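Local coordinates for protein probable glutathione S-transferase GSTU1 (Oryza sativa, PDB 1OYJ) that catalyses the conjugation of reduced glutathione to a wide range of hydrophobic electrophiles, releasing a halide ion where a halide is displaced, at residues K55-L60 with L70-Y75. Sequence-based numbering, arbitrary orientation.
Sequences KIPVLL and LVILQY. With GSH (glutathione), chain N.
Ile56 grips the cysteinyl unit of glutathione through its backbone: Ile56 N gives a hydrogen bond to GSH O2 (2.8 Å, N-H...O 162°), and Ile56 O accepts one from GSH N2, also 2.8 Å. The two bonds run in opposite senses, like a short antiparallel strand pairing, and fix the middle of the tripeptide. Ile56 CD1 lies 3.6 Å from GSH CB2, the carbon that carries the thiol. Lys55, with CG turned away from its own carbonyl carbon (chi1 -76°) and the chain extended beyond, runs alongside the glycyl end, Lys55 CG 3.3 Å from GSH N3. Shortened to an alanine here, the side chain would probably leave that flank of the glycyl amide without its aliphatic cover. Pro57 follows a cis peptide bond; its CD touches GSH O11 of the gamma-glutamyl carboxylate, while Pro57 CG meets Ile72 CD1 at 4.1 Å. Ile72 makes most of the helix's side of the contact: its CD1 reaches the proline ring and also Pro57 O (3.7 Å), while CG1 and CG2 both lie against Leu59 CB. Leu59, its CG anti to the backbone N, sends CD2 on to Tyr75 CD2 at 4.2 Å. Tyr75 OH is hydrogen-bonded to His61 ND1, and Ala102 of the second subunit packs on the same tyrosine. The axes of strand 58-60 and helix segment 70-75 come within 9.3 Å, their N-to-C directions 33° apart, and no hydrogen bond joins them. A cis-proline just before a strand, beside a backbone that pairs with the cysteine of glutathione, is characteristic of the thioredoxin-like N-terminal domain of glutathione transferases.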
loop_
_atom_site.group_PDB
_atom_site.type_symbol
_atom_site.label_atom_id
_atom_site.label_comp_id
_atom_site.label_asym_id
_atom_site.label_seq_id
_atom_site.Cartn_x
_atom_site.Cartn_y
_atom_site.Cartn_z
ATOM N N LYS A 55 -8.750 -10.712 -7.590
ATOM C CA LYS A 55 -8.247 -9.819 -8.593
ATOM C C LYS A 55 -6.952 -10.261 -9.306
ATOM O O LYS A 55 -6.197 -11.063 -8.800
ATOM C CB LYS A 55 -7.940 -8.467 -7.944
ATOM C CG LYS A 55 -9.198 -7.661 -7.679
ATOM C CD LYS A 55 -8.948 -6.453 -6.847
ATOM C CE LYS A 55 -10.211 -5.611 -6.649
ATOM N NZ LYS A 55 -9.764 -4.285 -6.111
ATOM N N ILE A 56 -6.701 -9.724 -10.515
ATOM C CA ILE A 56 -5.411 -9.997 -11.100
ATOM C C ILE A 56 -4.645 -8.728 -10.874
ATOM O O ILE A 56 -5.257 -7.732 -10.611
ATOM C CB ILE A 56 -5.518 -10.434 -12.611
ATOM C CG1 ILE A 56 -6.250 -9.373 -13.401
ATOM C CG2 ILE A 56 -6.253 -11.750 -12.693
ATOM C CD1 ILE A 56 -5.343 -8.047 -13.632
ATOM N N PRO A 57 -3.315 -8.719 -10.947
ATOM C CA PRO A 57 -2.463 -9.847 -11.206
ATOM C C PRO A 57 -2.148 -10.715 -10.022
ATOM O O PRO A 57 -2.224 -10.343 -8.852
ATOM C CB PRO A 57 -1.156 -9.170 -11.637
ATOM C CG PRO A 57 -1.108 -7.889 -10.847
ATOM C CD PRO A 57 -2.543 -7.476 -10.914
ATOM N N VAL A 58 -1.863 -11.968 -10.368
ATOM C CA VAL A 58 -1.437 -12.922 -9.416
ATOM C C VAL A 58 -0.260 -13.576 -9.975
ATOM O O VAL A 58 -0.299 -14.141 -11.118
ATOM C CB VAL A 58 -2.542 -14.080 -9.132
ATOM C CG1 VAL A 58 -1.969 -15.089 -8.102
ATOM C CG2 VAL A 58 -3.761 -13.478 -8.588
ATOM N N LEU A 59 0.780 -13.616 -9.175
ATOM C CA LEU A 59 1.984 -14.281 -9.578
ATOM C C LEU A 59 2.104 -15.567 -8.837
ATOM O O LEU A 59 1.967 -15.551 -7.633
ATOM C CB LEU A 59 3.210 -13.506 -9.131
ATOM C CG LEU A 59 4.495 -14.231 -9.585
ATOM C CD1 LEU A 59 4.565 -14.012 -11.100
ATOM C CD2 LEU A 59 5.731 -13.625 -8.996
ATOM N N LEU A 60 2.284 -16.679 -9.550
ATOM C CA LEU A 60 2.493 -17.963 -8.906
ATOM C C LEU A 60 3.943 -18.378 -9.134
ATOM O O LEU A 60 4.426 -18.501 -10.290
ATOM C CB LEU A 60 1.495 -19.012 -9.446
ATOM C CG LEU A 60 0.066 -18.651 -9.004
ATOM C CD1 LEU A 60 -0.883 -18.877 -10.114
ATOM C CD2 LEU A 60 -0.392 -19.424 -7.822
ATOM N N LEU A 70 2.132 -4.192 -6.148
ATOM C CA LEU A 70 3.349 -3.601 -5.535
ATOM C C LEU A 70 4.068 -4.596 -4.610
ATOM O O LEU A 70 5.288 -4.538 -4.415
ATOM C CB LEU A 70 3.015 -2.318 -4.757
ATOM C CG LEU A 70 2.612 -1.087 -5.554
ATOM C CD1 LEU A 70 2.441 0.187 -4.678
ATOM C CD2 LEU A 70 3.608 -0.782 -6.605
ATOM N N VAL A 71 3.285 -5.517 -4.081
ATOM C CA VAL A 71 3.787 -6.600 -3.279
ATOM C C VAL A 71 4.600 -7.565 -4.202
ATOM O O VAL A 71 5.708 -7.972 -3.843
ATOM C CB VAL A 71 2.611 -7.344 -2.475
ATOM C CG1 VAL A 71 3.183 -8.612 -1.740
ATOM C CG2 VAL A 71 1.964 -6.425 -1.483
ATOM N N ILE A 72 4.057 -7.899 -5.391
ATOM C CA ILE A 72 4.722 -8.757 -6.352
ATOM C C ILE A 72 6.052 -8.083 -6.784
ATOM O O ILE A 72 7.078 -8.717 -6.801
ATOM C CB ILE A 72 3.793 -9.028 -7.624
ATOM C CG1 ILE A 72 2.547 -9.885 -7.278
ATOM C CG2 ILE A 72 4.603 -9.606 -8.680
ATOM C CD1 ILE A 72 1.385 -9.684 -8.202
ATOM N N LEU A 73 6.016 -6.780 -7.065
ATOM C CA LEU A 73 7.257 -6.067 -7.417
ATOM C C LEU A 73 8.348 -6.208 -6.317
ATOM O O LEU A 73 9.499 -6.563 -6.612
ATOM C CB LEU A 73 7.016 -4.635 -7.672
ATOM C CG LEU A 73 6.157 -4.213 -8.826
ATOM C CD1 LEU A 73 6.386 -2.722 -9.110
ATOM C CD2 LEU A 73 6.430 -5.029 -10.013
ATOM N N GLN A 74 7.999 -6.021 -5.076
ATOM C CA GLN A 74 8.986 -6.166 -4.025
ATOM C C GLN A 74 9.449 -7.588 -3.867
ATOM O O GLN A 74 10.667 -7.880 -3.627
ATOM C CB GLN A 74 8.412 -5.615 -2.746
ATOM C CG GLN A 74 8.359 -4.100 -2.807
ATOM C CD GLN A 74 7.848 -3.529 -1.512
ATOM O OE1 GLN A 74 8.618 -3.201 -0.651
ATOM N NE2 GLN A 74 6.545 -3.426 -1.389
ATOM N N TYR A 75 8.515 -8.485 -4.152
ATOM C CA TYR A 75 8.832 -9.902 -4.122
ATOM C C TYR A 75 9.874 -10.270 -5.178
ATOM O O TYR A 75 10.816 -11.053 -4.917
ATOM C CB TYR A 75 7.555 -10.771 -4.179
ATOM C CG TYR A 75 7.795 -12.282 -4.173
ATOM C CD1 TYR A 75 8.152 -12.943 -3.008
ATOM C CD2 TYR A 75 7.756 -13.023 -5.358
ATOM C CE1 TYR A 75 8.400 -14.332 -3.014
ATOM C CE2 TYR A 75 8.014 -14.384 -5.373
ATOM C CZ TYR A 75 8.327 -15.034 -4.208
ATOM O OH TYR A 75 8.558 -16.384 -4.249
HETATM N N1 GSH N . -4.526 -3.416 -5.788
HETATM C CA1 GSH N . -4.450 -4.069 -7.054
HETATM C C1 GSH N . -3.124 -4.467 -7.580
HETATM O O11 GSH N . -2.784 -5.464 -8.181
HETATM O O12 GSH N . -2.285 -3.614 -7.385
HETATM C CB1 GSH N . -5.604 -4.007 -8.032
HETATM C CG1 GSH N . -5.545 -4.946 -9.243
HETATM C CD1 GSH N . -6.839 -4.805 -10.036
HETATM O OE1 GSH N . -7.493 -3.787 -9.890
HETATM N N2 GSH N . -7.196 -5.762 -10.894
HETATM C CA2 GSH N . -8.414 -5.674 -11.660
HETATM C C2 GSH N . -9.246 -6.894 -11.229
HETATM O O2 GSH N . -8.691 -7.971 -11.299
HETATM C CB2 GSH N . -8.033 -5.736 -13.140
HETATM S SG2 GSH N . -7.221 -4.180 -13.678
HETATM N N3 GSH N . -10.418 -6.794 -10.602
HETATM C CA3 GSH N . -11.370 -7.808 -11.124
HETATM C C3 GSH N . -12.835 -7.499 -11.430
HETATM O O31 GSH N . -13.765 -8.300 -11.093
HETATM O O32 GSH N . -13.117 -6.492 -12.062
#